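Local coordinates for protein LS-24 (Lathyrus sativus, PDB 3LP9) that probably binds hemin as a monomer or spermine as a dimer, and may act in the oxidative stress response and polyamine biosynthesis, at residues Phe20-Lys25 with Lys222-Leu227; Gln56-Ser61 with Ile77-Phe82; Cys83-Tyr88 with Ile97-Lys102; Gly129-Leu134 with Arg142-Ser147. All coordinates share one frame; numbering follows the deposited sequence.

Contact 1 lies at the surface, where the C-terminal tail meets a hairpin near the start of the chain; contact 2 is the buried one, with a short helix covering one strand hairpin. Contacts 2 and 3 share a sheet: strands 74-79 and 82-87 are neighbours in it, the Phe59 ring touches Ala84, and both contacts reach the second subunit. Contact 4, another strand hairpin, belongs to a separate sheet, and no other chain touches it. The chemistry follows the setting. Contact 2 is aliphatic and aromatic packing, contact 3 is mainly backbone pairing across bulges, contact 4 adds a salt bridge and bridging waters, and contact 1 combines greasy side chains with a water bridge.

Contact 1 (Phe20-Lys25 with Lys222-Leu227); sequences FFINDK and KDIVPL
Two flat polar groups meet at the solvent side of this contact: the amide of Asn23 and the C-terminal carboxylate of Leu227. No ring presents a face or an edge here. Asn23 ND2 stands 3.5 Å from Leu227 OXT, and the pair is not a direct hydrogen bond; a water joins them instead, donating to Leu227 OXT over 2.9 Å and accepting weakly from Asn23 ND2. The other end of the amide is held by Gly4, whose backbone N bonds to Asn23 OD1, so the firmer grip is at OD1 and the weaker at ND2. Below it the contact turns apolar. Leu227 puts CG opposite its own backbone N (chi1 -158°), which carries the CD2 branch in between two neighbours: Lys25 CG lies 3.6 Å from Leu227 CD2, and Ile22 CG2 is 3.9 Å from the same methyl. Ile22 CG2 also rests 3.8 Å from Leu227 CB, while Ile22 CD1 reaches more loosely to Ile224 CG2. Ile22 and Lys25 are close together because they are the ends of a type II' beta turn, paired by backbone bonds in both directions. Pro44 adds to the cover over Leu227 and Ile224. The tail that follows the last sheet of the chain thus packs on the hairpin of the first, a ring-closing meeting of the two chain ends that fits the four-bladed beta-propeller of the hemopexin fold.

Contact 2 (Gln56-Ser61 with Ile77-Phe82); sequences QTIFGS and IFYENF
Phe59, in the first turn of helix 58-62, and Tyr79, at the end of strand 74-79, are the residues whose CA atoms come nearest, 6.5 Å between Phe59 CA and Tyr79 CA. Thr57 takes the N-cap position of the helix; on the other side the chain reverses through a type II' beta turn from Tyr79 to Phe82. No hydrogen bond crosses between the segments, and side chains do the work. The Phe59 ring is sandwiched. Over one face sits Ile77 CD1, 3.7 Å from the ring centroid and only 10° off the normal, a CH-pi contact; over the opposite face lies Ile58 CG1, from the ring's own segment. The backbone carbon Phe78 C meets the ring edge in plane, 3.7 Å from Phe59 CE1. This is a short helix laid against a hairpin of one blade of the hemopexin-type propeller, with Ala84 and Pro101 adding to the wall around Phe59. Were Phe59 an alanine, a gap is likely to open between Ile77 and Ile58, leaving the Ile77 methyl without the ring face it rests on. Toward the second subunit, Ile58 holds CG1 between its backbone N and carbonyl carbon (chi1 59°), and from there its extended branch ends at Phe82: Ile58 CD1 lies 3.3 Å from Phe82 CB, the side chains crossing at about a right angle. The same methyl faces the edge of the Tyr79 ring, whose OH bonds to Lys103 of the second subunit. Ile58 and Phe82 also pack on Phe82 and Ile58 of that subunit.

Contact 3 (Cys83-Tyr88 with Ile97-Lys102); sequences CALIDY and IILGPK
Leu85 faces both Ile98 and Leu99 across the strands, the signature of a classic beta bulge in this antiparallel hairpin of a propeller blade. Its side chain divides between the two. Leu85 CB is pressed against Leu99 CB at 3.3 Å, tighter than usual for two carbons, while the far branch turns to the other neighbour: a chi1 of 180° swings Leu85 CG away from the backbone N, Leu85 CD2 comes to 3.8 Å from Ile98 CG2, and those two side chains cross obliquely. The other branch of Ile98 reaches Asp87 instead, its CD1 3.8 Å from Asp87 CB. Cys83, Leu85, Leu99 and Lys102 project from one face of the sheet; Ile86 and Ile97, a non-hydrogen-bonded pair, project from the other. Leu85 O takes two donors at the bulge. Ile98 N reaches it at 2.7 Å, almost straight on to the C=O, and Leu99 N arrives on a lone pair in the carbonyl plane over a longer 3.2 Å. A second shift of register follows between Leu85 and Cys83, where Gly100, with positive phi, and the cis peptide before Pro101 carry the chain round a corner. Outward, Ile97 O and Pro101 O accept bonds from Gln56 and Ser61 of the second subunit, so this edge also takes part in the subunit contact. Beyond the corner Cys83 and Lys102 pair again by backbone bonds in both directions: Lys102 N meets Cys83 O at 2.9 Å, nearly straight at 172°, and Pro101 CA adds a CA-H...O contact to that same oxygen at 3.4 Å.

Contact 4 (Gly129-Leu134 with Arg142-Ser147); sequences GKEVYL and RIDYGS
Arg142 grips Glu131 side-on, NE and NH2 both bonding to Glu131 OE1 at 3.0 Å. The oxygen lies in the guanidinium plane, with the carboxylate turned 48° from it; both nitrogens approach from one face, NH2 on the syn side and NE farther above the carboxylate plane. The extended arginine runs alongside Tyr133, its CG 3.5 Å from Tyr133 CE1. Lys130 crosses Tyr145 at about a right angle and sets CB over the ring face, 3.8 Å from the Tyr145 centroid, while Val132 CG2 meets the ring edge. On the face opposite the salt bridge, shared with Val132, Leu134 CD1 packs 3.7 Å from Ile143 CG2. Backbone bonds of the Val132-Ile143 pair hold this hairpin of a hemopexin blade in register. Farther out, Asn152 takes Arg142 NH1, and Arg125 and Glu71 hold Tyr145 OH. Asp144 OD1 accepts from Gly146 N and Ser147 N in an Asx motif. Cutting Arg142 back to an alanine is likely to leave Glu131 OE1 without either of these donors and Tyr133 without the CG and CD methylenes beside it. Glu131 OE2 and Asp144 OD2 stand 5.0 Å apart, a water between them; the arginine's charge probably offsets that of Glu131.

Contact 1 (Phe20-Lys25 with Lys222-Leu227)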
loop_
_atom_site.group_PDB
_atom_site.type_symbol
_atom_site.label_atom_id
_atom_site.label_comp_id
_atom_site.label_asym_id
_atom_site.label_seq_id
_atom_site.Cartn_x
_atom_site.Cartn_y
_atom_site.Cartn_z
ATOM N N PHE A 20 5.706 16.021 13.119
ATOM C CA PHE A 20 5.256 14.966 14.035
ATOM C C PHE A 20 4.060 14.388 13.346
ATOM O O PHE A 20 3.193 15.148 12.882
ATOM C CB PHE A 20 4.830 15.520 15.414
ATOM C CG PHE A 20 5.958 16.061 16.275
ATOM C CD1 PHE A 20 7.283 15.905 15.935
ATOM C CD2 PHE A 20 5.663 16.687 17.479
ATOM C CE1 PHE A 20 8.266 16.367 16.719
ATOM C CE2 PHE A 20 6.640 17.136 18.275
ATOM C CZ PHE A 20 7.972 16.992 17.863
ATOM N N PHE A 21 4.004 13.074 13.242
ATOM C CA PHE A 21 2.871 12.434 12.623
ATOM C C PHE A 21 1.999 11.726 13.650
ATOM O O PHE A 21 2.474 10.897 14.427
ATOM C CB PHE A 21 3.325 11.505 11.475
ATOM C CG PHE A 21 4.114 12.218 10.415
ATOM C CD1 PHE A 21 3.467 12.982 9.456
ATOM C CD2 PHE A 21 5.488 12.197 10.440
ATOM C CE1 PHE A 21 4.195 13.713 8.518
ATOM C CE2 PHE A 21 6.237 12.920 9.513
ATOM C CZ PHE A 21 5.579 13.690 8.535
ATOM N N ILE A 22 0.730 12.081 13.635
ATOM C CA ILE A 22 -0.241 11.599 14.627
ATOM C C ILE A 22 -1.457 11.145 13.872
ATOM O O ILE A 22 -1.970 11.905 13.053
ATOM C CB ILE A 22 -0.698 12.715 15.608
ATOM C CG1 ILE A 22 0.474 13.593 16.032
ATOM C CG2 ILE A 22 -1.471 12.133 16.838
ATOM C CD1 ILE A 22 0.089 14.745 16.831
ATOM N N ASN A 23 -1.931 9.916 14.139
ATOM C CA ASN A 23 -3.060 9.354 13.402
ATOM C C ASN A 23 -2.800 9.480 11.892
ATOM O O ASN A 23 -1.794 9.040 11.408
ATOM C CB ASN A 23 -4.404 9.979 13.858
ATOM C CG ASN A 23 -4.647 9.785 15.352
ATOM O OD1 ASN A 23 -4.159 8.812 15.953
ATOM N ND2 ASN A 23 -5.383 10.709 15.967
ATOM N N ASP A 24 -3.721 10.109 11.178
ATOM C CA ASP A 24 -3.518 10.384 9.777
ATOM C C ASP A 24 -3.283 11.874 9.527
ATOM O O ASP A 24 -3.573 12.366 8.449
ATOM C CB ASP A 24 -4.696 9.805 8.974
ATOM C CG ASP A 24 -6.016 10.520 9.234
ATOM O OD1 ASP A 24 -6.247 11.111 10.302
ATOM O OD2 ASP A 24 -6.827 10.481 8.298
ATOM N N LYS A 25 -2.791 12.602 10.534
ATOM C CA LYS A 25 -2.345 13.958 10.357
ATOM C C LYS A 25 -0.899 14.226 10.743
ATOM O O LYS A 25 -0.151 13.334 11.149
ATOM C CB LYS A 25 -3.179 14.952 11.143
ATOM C CG LYS A 25 -4.178 14.393 12.018
ATOM C CD LYS A 25 -5.476 14.382 11.304
ATOM C CE LYS A 25 -6.530 14.718 12.270
ATOM N NZ LYS A 25 -7.818 15.175 11.579
ATOM N N LYS A 222 -0.289 21.388 24.203
ATOM C CA LYS A 222 -1.089 21.072 25.374
ATOM C C LYS A 222 -2.363 20.335 25.021
ATOM O O LYS A 222 -2.647 19.253 25.607
ATOM C CB LYS A 222 -1.417 22.320 26.199
ATOM C CG LYS A 222 -1.407 22.057 27.715
ATOM C CD LYS A 222 0.031 21.888 28.174
ATOM C CE LYS A 222 0.455 22.998 29.165
ATOM N NZ LYS A 222 0.339 22.279 30.472
ATOM N N ASP A 223 -3.142 20.873 24.087
ATOM C CA ASP A 223 -4.361 20.136 23.800
ATOM C C ASP A 223 -4.370 19.633 22.377
ATOM O O ASP A 223 -5.414 19.536 21.765
ATOM C CB ASP A 223 -5.658 20.853 24.250
ATOM C CG ASP A 223 -5.566 22.394 24.211
ATOM O OD1 ASP A 223 -5.575 22.938 23.066
ATOM O OD2 ASP A 223 -5.515 23.047 25.308
ATOM N N ILE A 224 -3.172 19.282 21.887
ATOM C CA ILE A 224 -2.993 18.635 20.606
ATOM C C ILE A 224 -2.608 17.219 20.924
ATOM O O ILE A 224 -2.723 16.330 20.084
ATOM C CB ILE A 224 -1.849 19.329 19.772
ATOM C CG1 ILE A 224 -2.241 20.784 19.434
ATOM C CG2 ILE A 224 -1.474 18.520 18.580
ATOM C CD1 ILE A 224 -1.532 21.399 18.223
ATOM N N VAL A 225 -2.115 17.014 22.129
ATOM C CA VAL A 225 -1.651 15.714 22.568
ATOM C C VAL A 225 -2.330 15.290 23.877
ATOM O O VAL A 225 -2.166 15.947 24.876
ATOM C CB VAL A 225 -0.101 15.671 22.708
ATOM C CG1 VAL A 225 0.303 14.287 23.128
ATOM C CG2 VAL A 225 0.594 15.958 21.372
ATOM N N PRO A 226 -3.126 14.186 23.852
ATOM C CA PRO A 226 -3.491 13.389 22.664
ATOM C C PRO A 226 -4.497 14.051 21.692
ATOM O O PRO A 226 -5.197 14.993 22.049
ATOM C CB PRO A 226 -4.020 12.097 23.259
ATOM C CG PRO A 226 -4.557 12.511 24.547
ATOM C CD PRO A 226 -3.595 13.528 25.076
ATOM N N LEU A 227 -4.525 13.564 20.460
ATOM C CA LEU A 227 -5.371 14.111 19.417
ATOM C C LEU A 227 -6.695 13.367 19.387
ATOM O O LEU A 227 -7.787 13.787 19.824
ATOM C CB LEU A 227 -4.639 13.925 18.053
ATOM C CG LEU A 227 -5.032 14.833 16.880
ATOM C CD1 LEU A 227 -4.778 16.270 17.266
ATOM C CD2 LEU A 227 -4.285 14.467 15.623
ATOM O OXT LEU A 227 -6.678 12.246 18.870
HETATM O O HOH W 1 -7.180 9.452 18.201
#

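Contact 2 (Gln56-Ser61 with Ile77-Phe82)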
loop_
_atom_site.group_PDB
_atom_site.type_symbol
_atom_site.label_atom_id
_atom_site.label_comp_id
_atom_site.label_asym_id
_atom_site.label_seq_id
_atom_site.Cartn_x
_atom_site.Cartn_y
_atom_site.Cartn_z
ATOM N N GLN A 56 -3.652 10.802 -2.772
ATOM C CA GLN A 56 -4.166 9.514 -3.237
ATOM C C GLN A 56 -3.127 8.388 -3.212
ATOM O O GLN A 56 -2.791 7.820 -4.213
ATOM C CB GLN A 56 -4.850 9.670 -4.605
ATOM C CG GLN A 56 -5.999 10.704 -4.560
ATOM C CD GLN A 56 -6.761 10.736 -5.832
ATOM O OE1 GLN A 56 -6.264 11.200 -6.841
ATOM N NE2 GLN A 56 -7.919 10.144 -5.828
ATOM N N THR A 57 -2.622 8.091 -2.015
ATOM C CA THR A 57 -1.695 6.988 -1.763
ATOM C C THR A 57 -2.049 6.415 -0.390
ATOM O O THR A 57 -2.894 7.001 0.283
ATOM C CB THR A 57 -0.222 7.465 -1.793
ATOM O OG1 THR A 57 0.009 8.277 -0.639
ATOM C CG2 THR A 57 0.076 8.235 -3.053
ATOM N N ILE A 58 -1.466 5.267 -0.002
ATOM C CA ILE A 58 -1.675 4.692 1.323
ATOM C C ILE A 58 -1.369 5.668 2.489
ATOM O O ILE A 58 -2.117 5.694 3.486
ATOM C CB ILE A 58 -0.917 3.352 1.520
ATOM C CG1 ILE A 58 0.607 3.518 1.316
ATOM C CG2 ILE A 58 -1.446 2.275 0.541
ATOM C CD1 ILE A 58 1.368 2.275 1.580
ATOM N N PHE A 59 -0.314 6.479 2.339
ATOM C CA PHE A 59 0.132 7.519 3.323
ATOM C C PHE A 59 -0.868 8.600 3.501
ATOM O O PHE A 59 -1.007 9.123 4.599
ATOM C CB PHE A 59 1.408 8.154 2.882
ATOM C CG PHE A 59 2.513 7.148 2.610
ATOM C CD1 PHE A 59 3.023 6.375 3.647
ATOM C CD2 PHE A 59 2.991 6.946 1.286
ATOM C CE1 PHE A 59 3.983 5.445 3.435
ATOM C CE2 PHE A 59 4.046 6.010 1.018
ATOM C CZ PHE A 59 4.557 5.250 2.108
ATOM N N GLY A 60 -1.602 8.918 2.424
ATOM C CA GLY A 60 -2.629 9.934 2.483
ATOM C C GLY A 60 -3.920 9.383 3.036
ATOM O O GLY A 60 -4.701 10.116 3.652
ATOM N N SER A 61 -4.185 8.101 2.792
ATOM C CA SER A 61 -5.354 7.417 3.387
ATOM C C SER A 61 -5.208 7.134 4.916
ATOM O O SER A 61 -6.137 7.347 5.684
ATOM C CB SER A 61 -5.642 6.111 2.674
ATOM O OG SER A 61 -5.852 6.269 1.307
ATOM N N ILE A 77 9.381 7.633 4.663
ATOM C CA ILE A 77 8.150 7.483 5.447
ATOM C C ILE A 77 7.705 6.047 5.323
ATOM O O ILE A 77 8.068 5.352 4.372
ATOM C CB ILE A 77 7.015 8.463 4.967
ATOM C CG1 ILE A 77 6.657 8.273 3.488
ATOM C CG2 ILE A 77 7.446 9.900 5.232
ATOM C CD1 ILE A 77 5.591 9.186 2.970
ATOM N N PHE A 78 6.970 5.566 6.312
ATOM C CA PHE A 78 6.537 4.142 6.340
ATOM C C PHE A 78 5.063 4.145 6.760
ATOM O O PHE A 78 4.614 5.070 7.447
ATOM C CB PHE A 78 7.381 3.347 7.344
ATOM C CG PHE A 78 8.860 3.289 7.033
ATOM C CD1 PHE A 78 9.412 2.158 6.541
ATOM C CD2 PHE A 78 9.692 4.382 7.279
ATOM C CE1 PHE A 78 10.809 2.071 6.231
ATOM C CE2 PHE A 78 11.117 4.327 7.036
ATOM C CZ PHE A 78 11.657 3.143 6.467
ATOM N N TYR A 79 4.327 3.111 6.332
ATOM C CA TYR A 79 3.011 2.822 6.827
ATOM C C TYR A 79 2.901 1.329 6.713
ATOM O O TYR A 79 2.828 0.765 5.593
ATOM C CB TYR A 79 1.880 3.480 6.006
ATOM C CG TYR A 79 0.532 2.955 6.463
ATOM C CD1 TYR A 79 0.011 3.331 7.705
ATOM C CD2 TYR A 79 -0.180 1.995 5.695
ATOM C CE1 TYR A 79 -1.211 2.783 8.173
ATOM C CE2 TYR A 79 -1.407 1.447 6.168
ATOM C CZ TYR A 79 -1.888 1.836 7.402
ATOM O OH TYR A 79 -3.086 1.356 7.862
ATOM N N GLU A 80 2.870 0.676 7.880
ATOM C CA GLU A 80 2.840 -0.785 7.928
ATOM C C GLU A 80 4.035 -1.354 7.146
ATOM O O GLU A 80 5.205 -1.014 7.460
ATOM C CB GLU A 80 1.434 -1.326 7.533
ATOM C CG GLU A 80 0.350 -0.865 8.490
ATOM C CD GLU A 80 -0.984 -1.489 8.207
ATOM O OE1 GLU A 80 -1.177 -2.064 7.110
ATOM O OE2 GLU A 80 -1.855 -1.425 9.075
ATOM N N ASN A 81 3.777 -2.184 6.125
ATOM C CA ASN A 81 4.890 -2.833 5.369
ATOM C C ASN A 81 5.470 -2.100 4.140
ATOM O O ASN A 81 6.358 -2.601 3.451
ATOM C CB ASN A 81 4.494 -4.304 4.999
ATOM C CG ASN A 81 3.231 -4.387 4.233
ATOM O OD1 ASN A 81 2.260 -3.662 4.542
ATOM N ND2 ASN A 81 3.203 -5.259 3.180
ATOM N N PHE A 82 4.904 -0.923 3.874
ATOM C CA PHE A 82 5.271 -0.070 2.721
ATOM C C PHE A 82 6.064 1.121 3.200
ATOM O O PHE A 82 6.009 1.502 4.380
ATOM C CB PHE A 82 4.005 0.352 1.952
ATOM C CG PHE A 82 3.248 -0.813 1.358
ATOM C CD1 PHE A 82 3.516 -1.268 0.048
ATOM C CD2 PHE A 82 2.247 -1.491 2.105
ATOM C CE1 PHE A 82 2.822 -2.374 -0.512
ATOM C CE2 PHE A 82 1.590 -2.571 1.570
ATOM C CZ PHE A 82 1.879 -3.000 0.258
#

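Contact 3 (Cys83-Tyr88 with Ile97-Lys102)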
loop_
_atom_site.group_PDB
_atom_site.type_symbol
_atom_site.label_atom_id
_atom_site.label_comp_id
_atom_site.label_asym_id
_atom_site.label_seq_id
_atom_site.Cartn_x
_atom_site.Cartn_y
_atom_site.Cartn_z
ATOM N N CYS A 83 6.903 1.648 2.317
ATOM C CA CYS A 83 7.670 2.846 2.600
ATOM C C CYS A 83 7.881 3.686 1.335
ATOM O O CYS A 83 7.719 3.217 0.188
ATOM C CB CYS A 83 9.011 2.507 3.237
ATOM S SG CYS A 83 10.168 1.898 2.125
ATOM N N ALA A 84 8.233 4.939 1.533
ATOM C CA ALA A 84 8.440 5.857 0.378
ATOM C C ALA A 84 9.542 6.869 0.711
ATOM O O ALA A 84 9.710 7.249 1.876
ATOM C CB ALA A 84 7.125 6.535 -0.040
ATOM N N LEU A 85 10.279 7.290 -0.303
ATOM C CA LEU A 85 11.216 8.390 -0.150
ATOM C C LEU A 85 10.596 9.668 -0.717
ATOM O O LEU A 85 10.291 9.703 -1.871
ATOM C CB LEU A 85 12.496 8.090 -0.866
ATOM C CG LEU A 85 13.555 9.172 -0.780
ATOM C CD1 LEU A 85 13.965 9.277 0.712
ATOM C CD2 LEU A 85 14.731 8.933 -1.662
ATOM N N ILE A 86 10.403 10.704 0.088
ATOM C CA ILE A 86 9.754 11.931 -0.354
ATOM C C ILE A 86 10.649 13.190 -0.276
ATOM O O ILE A 86 11.694 13.208 0.377
ATOM C CB ILE A 86 8.449 12.231 0.473
ATOM C CG1 ILE A 86 8.820 12.743 1.890
ATOM C CG2 ILE A 86 7.550 11.008 0.504
ATOM C CD1 ILE A 86 7.586 13.147 2.759
ATOM N N ASP A 87 10.218 14.234 -1.002
ATOM C CA ASP A 87 10.788 15.540 -0.868
ATOM C C ASP A 87 9.693 16.346 -0.231
ATOM O O ASP A 87 8.688 16.553 -0.866
ATOM C CB ASP A 87 11.178 16.156 -2.209
ATOM C CG ASP A 87 11.989 17.444 -2.001
ATOM O OD1 ASP A 87 11.397 18.380 -1.370
ATOM O OD2 ASP A 87 13.209 17.499 -2.357
ATOM N N TYR A 88 9.858 16.771 1.029
ATOM C CA TYR A 88 8.768 17.460 1.726
ATOM C C TYR A 88 8.852 18.989 1.531
ATOM O O TYR A 88 8.183 19.720 2.220
ATOM C CB TYR A 88 8.755 17.114 3.229
ATOM C CG TYR A 88 10.075 17.427 3.930
ATOM C CD1 TYR A 88 11.093 16.454 4.000
ATOM C CD2 TYR A 88 10.332 18.694 4.479
ATOM C CE1 TYR A 88 12.304 16.722 4.609
ATOM C CE2 TYR A 88 11.573 18.980 5.091
ATOM C CZ TYR A 88 12.529 17.994 5.160
ATOM O OH TYR A 88 13.748 18.211 5.777
ATOM N N ILE A 97 6.909 12.583 -4.361
ATOM C CA ILE A 97 7.398 11.256 -3.986
ATOM C C ILE A 97 8.609 11.091 -4.863
ATOM O O ILE A 97 8.559 11.450 -6.007
ATOM C CB ILE A 97 6.341 10.111 -4.255
ATOM C CG1 ILE A 97 5.134 10.222 -3.324
ATOM C CG2 ILE A 97 6.917 8.779 -4.035
ATOM C CD1 ILE A 97 4.015 9.302 -3.713
ATOM N N ILE A 98 9.668 10.509 -4.332
ATOM C CA ILE A 98 10.863 10.167 -5.097
ATOM C C ILE A 98 11.046 8.641 -5.356
ATOM O O ILE A 98 11.570 8.220 -6.385
ATOM C CB ILE A 98 12.152 10.786 -4.448
ATOM C CG1 ILE A 98 12.211 12.310 -4.718
ATOM C CG2 ILE A 98 13.400 10.051 -4.985
ATOM C CD1 ILE A 98 12.867 13.050 -3.656
ATOM N N LEU A 99 10.544 7.821 -4.439
ATOM C CA LEU A 99 10.792 6.364 -4.466
ATOM C C LEU A 99 9.504 5.756 -3.962
ATOM O O LEU A 99 8.961 6.258 -2.954
ATOM C CB LEU A 99 11.793 6.087 -3.384
ATOM C CG LEU A 99 13.139 5.358 -3.342
ATOM C CD1 LEU A 99 12.872 3.902 -3.365
ATOM C CD2 LEU A 99 14.038 5.824 -4.467
ATOM N N GLY A 100 9.018 4.688 -4.605
ATOM C CA GLY A 100 7.864 3.963 -4.075
ATOM C C GLY A 100 6.479 4.604 -4.354
ATOM O O GLY A 100 6.357 5.403 -5.287
ATOM N N PRO A 101 5.455 4.267 -3.551
ATOM C CA PRO A 101 5.501 3.314 -2.413
ATOM C C PRO A 101 5.992 1.893 -2.754
ATOM O O PRO A 101 5.584 1.284 -3.722
ATOM C CB PRO A 101 4.061 3.330 -1.858
ATOM C CG PRO A 101 3.449 4.685 -2.371
ATOM C CD PRO A 101 4.108 4.868 -3.711
ATOM N N LYS A 102 6.937 1.410 -1.940
ATOM C CA LYS A 102 7.469 0.049 -2.055
ATOM C C LYS A 102 7.522 -0.668 -0.701
ATOM O O LYS A 102 7.713 -0.078 0.326
ATOM C CB LYS A 102 8.890 0.068 -2.665
ATOM C CG LYS A 102 8.956 0.054 -4.195
ATOM C CD LYS A 102 10.392 -0.323 -4.599
ATOM C CE LYS A 102 10.613 -0.165 -6.091
ATOM N NZ LYS A 102 11.098 1.249 -6.273
#

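Contact 4 (Gly129-Leu134 with Arg142-Ser147)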
loop_
_atom_site.group_PDB
_atom_site.type_symbol
_atom_site.label_atom_id
_atom_site.label_comp_id
_atom_site.label_asym_id
_atom_site.label_seq_id
_atom_site.Cartn_x
_atom_site.Cartn_y
_atom_site.Cartn_z
ATOM N N GLY A 129 27.958 10.013 9.035
ATOM C CA GLY A 129 27.821 9.620 7.619
ATOM C C GLY A 129 26.363 9.558 7.176
ATOM O O GLY A 129 25.584 10.518 7.372
ATOM N N LYS A 130 26.002 8.433 6.565
ATOM C CA LYS A 130 24.592 8.204 6.158
ATOM C C LYS A 130 23.888 7.149 7.035
ATOM O O LYS A 130 22.983 6.437 6.576
ATOM C CB LYS A 130 24.553 7.827 4.673
ATOM C CG LYS A 130 25.263 8.809 3.793
ATOM C CD LYS A 130 24.937 8.485 2.389
ATOM C CE LYS A 130 24.996 9.692 1.460
ATOM N NZ LYS A 130 24.418 9.259 0.119
ATOM N N GLU A 131 24.335 7.063 8.291
ATOM C CA GLU A 131 23.806 6.079 9.231
ATOM C C GLU A 131 22.450 6.449 9.885
ATOM O O GLU A 131 22.117 7.608 10.026
ATOM C CB GLU A 131 24.865 5.685 10.256
ATOM C CG GLU A 131 26.073 4.968 9.633
ATOM C CD GLU A 131 27.133 4.621 10.630
ATOM O OE1 GLU A 131 26.793 4.450 11.819
ATOM O OE2 GLU A 131 28.320 4.545 10.234
ATOM N N VAL A 132 21.645 5.429 10.187
ATOM C CA VAL A 132 20.248 5.564 10.693
ATOM C C VAL A 132 20.033 4.446 11.726
ATOM O O VAL A 132 20.543 3.333 11.558
ATOM C CB VAL A 132 19.150 5.450 9.576
ATOM C CG1 VAL A 132 17.772 5.698 10.110
ATOM C CG2 VAL A 132 19.397 6.378 8.434
ATOM N N TYR A 133 19.331 4.754 12.806
ATOM C CA TYR A 133 18.872 3.753 13.764
ATOM C C TYR A 133 17.399 3.572 13.663
ATOM O O TYR A 133 16.649 4.523 13.711
ATOM C CB TYR A 133 19.244 4.136 15.200
ATOM C CG TYR A 133 20.746 4.326 15.368
ATOM C CD1 TYR A 133 21.557 3.317 15.938
ATOM C CD2 TYR A 133 21.357 5.509 14.942
ATOM C CE1 TYR A 133 22.920 3.510 16.065
ATOM C CE2 TYR A 133 22.707 5.693 15.050
ATOM C CZ TYR A 133 23.477 4.705 15.607
ATOM O OH TYR A 133 24.830 4.938 15.732
ATOM N N LEU A 134 16.981 2.323 13.551
ATOM C CA LEU A 134 15.574 2.003 13.441
ATOM C C LEU A 134 15.149 1.049 14.584
ATOM O O LEU A 134 15.900 0.172 14.952
ATOM C CB LEU A 134 15.278 1.426 12.008
ATOM C CG LEU A 134 15.752 2.303 10.827
ATOM C CD1 LEU A 134 17.205 1.905 10.465
ATOM C CD2 LEU A 134 14.937 2.286 9.601
ATOM N N ARG A 142 20.819 -0.572 13.067
ATOM C CA ARG A 142 21.649 0.577 12.649
ATOM C C ARG A 142 22.012 0.319 11.173
ATOM O O ARG A 142 22.577 -0.760 10.850
ATOM C CB ARG A 142 22.891 0.641 13.507
ATOM C CG ARG A 142 23.892 1.709 13.184
ATOM C CD ARG A 142 25.078 1.356 14.025
ATOM N NE ARG A 142 26.207 2.177 13.702
ATOM C CZ ARG A 142 27.446 1.964 14.098
ATOM N NH1 ARG A 142 27.718 0.920 14.866
ATOM N NH2 ARG A 142 28.398 2.798 13.707
ATOM N N ILE A 143 21.584 1.223 10.268
ATOM C CA ILE A 143 21.855 1.040 8.830
ATOM C C ILE A 143 22.699 2.164 8.177
ATOM O O ILE A 143 22.995 3.178 8.809
ATOM C CB ILE A 143 20.560 0.766 8.032
ATOM C CG1 ILE A 143 19.842 2.071 7.686
ATOM C CG2 ILE A 143 19.683 -0.222 8.783
ATOM C CD1 ILE A 143 18.667 1.915 6.745
ATOM N N ASP A 144 23.091 1.965 6.925
ATOM C CA ASP A 144 23.740 2.995 6.113
ATOM C C ASP A 144 22.938 3.102 4.811
ATOM O O ASP A 144 22.985 2.193 3.998
ATOM C CB ASP A 144 25.169 2.635 5.865
ATOM C CG ASP A 144 25.913 3.685 5.061
ATOM O OD1 ASP A 144 25.397 4.216 4.029
ATOM O OD2 ASP A 144 27.049 3.990 5.444
ATOM N N TYR A 145 22.155 4.169 4.632
ATOM C CA TYR A 145 21.330 4.270 3.436
ATOM C C TYR A 145 22.060 4.574 2.143
ATOM O O TYR A 145 21.435 4.510 1.081
ATOM C CB TYR A 145 20.175 5.228 3.596
ATOM C CG TYR A 145 20.569 6.689 3.714
ATOM C CD1 TYR A 145 20.414 7.368 4.939
ATOM C CD2 TYR A 145 21.020 7.407 2.589
ATOM C CE1 TYR A 145 20.700 8.730 5.053
ATOM C CE2 TYR A 145 21.370 8.771 2.673
ATOM C CZ TYR A 145 21.211 9.435 3.911
ATOM O OH TYR A 145 21.525 10.775 4.009
ATOM N N GLY A 146 23.366 4.874 2.190
ATOM C CA GLY A 146 24.140 5.031 0.963
ATOM C C GLY A 146 24.555 3.675 0.436
ATOM O O GLY A 146 24.464 3.400 -0.754
ATOM N N SER A 147 25.045 2.822 1.336
ATOM C CA SER A 147 25.429 1.442 0.985
ATOM C C SER A 147 24.210 0.533 1.043
ATOM O O SER A 147 24.213 -0.575 0.488
ATOM C CB SER A 147 26.481 0.906 1.930
ATOM O OG SER A 147 25.902 0.471 3.159
HETATM O O HOH W 2 27.733 6.284 6.102
HETATM O O HOH W 3 28.863 2.792 7.318
#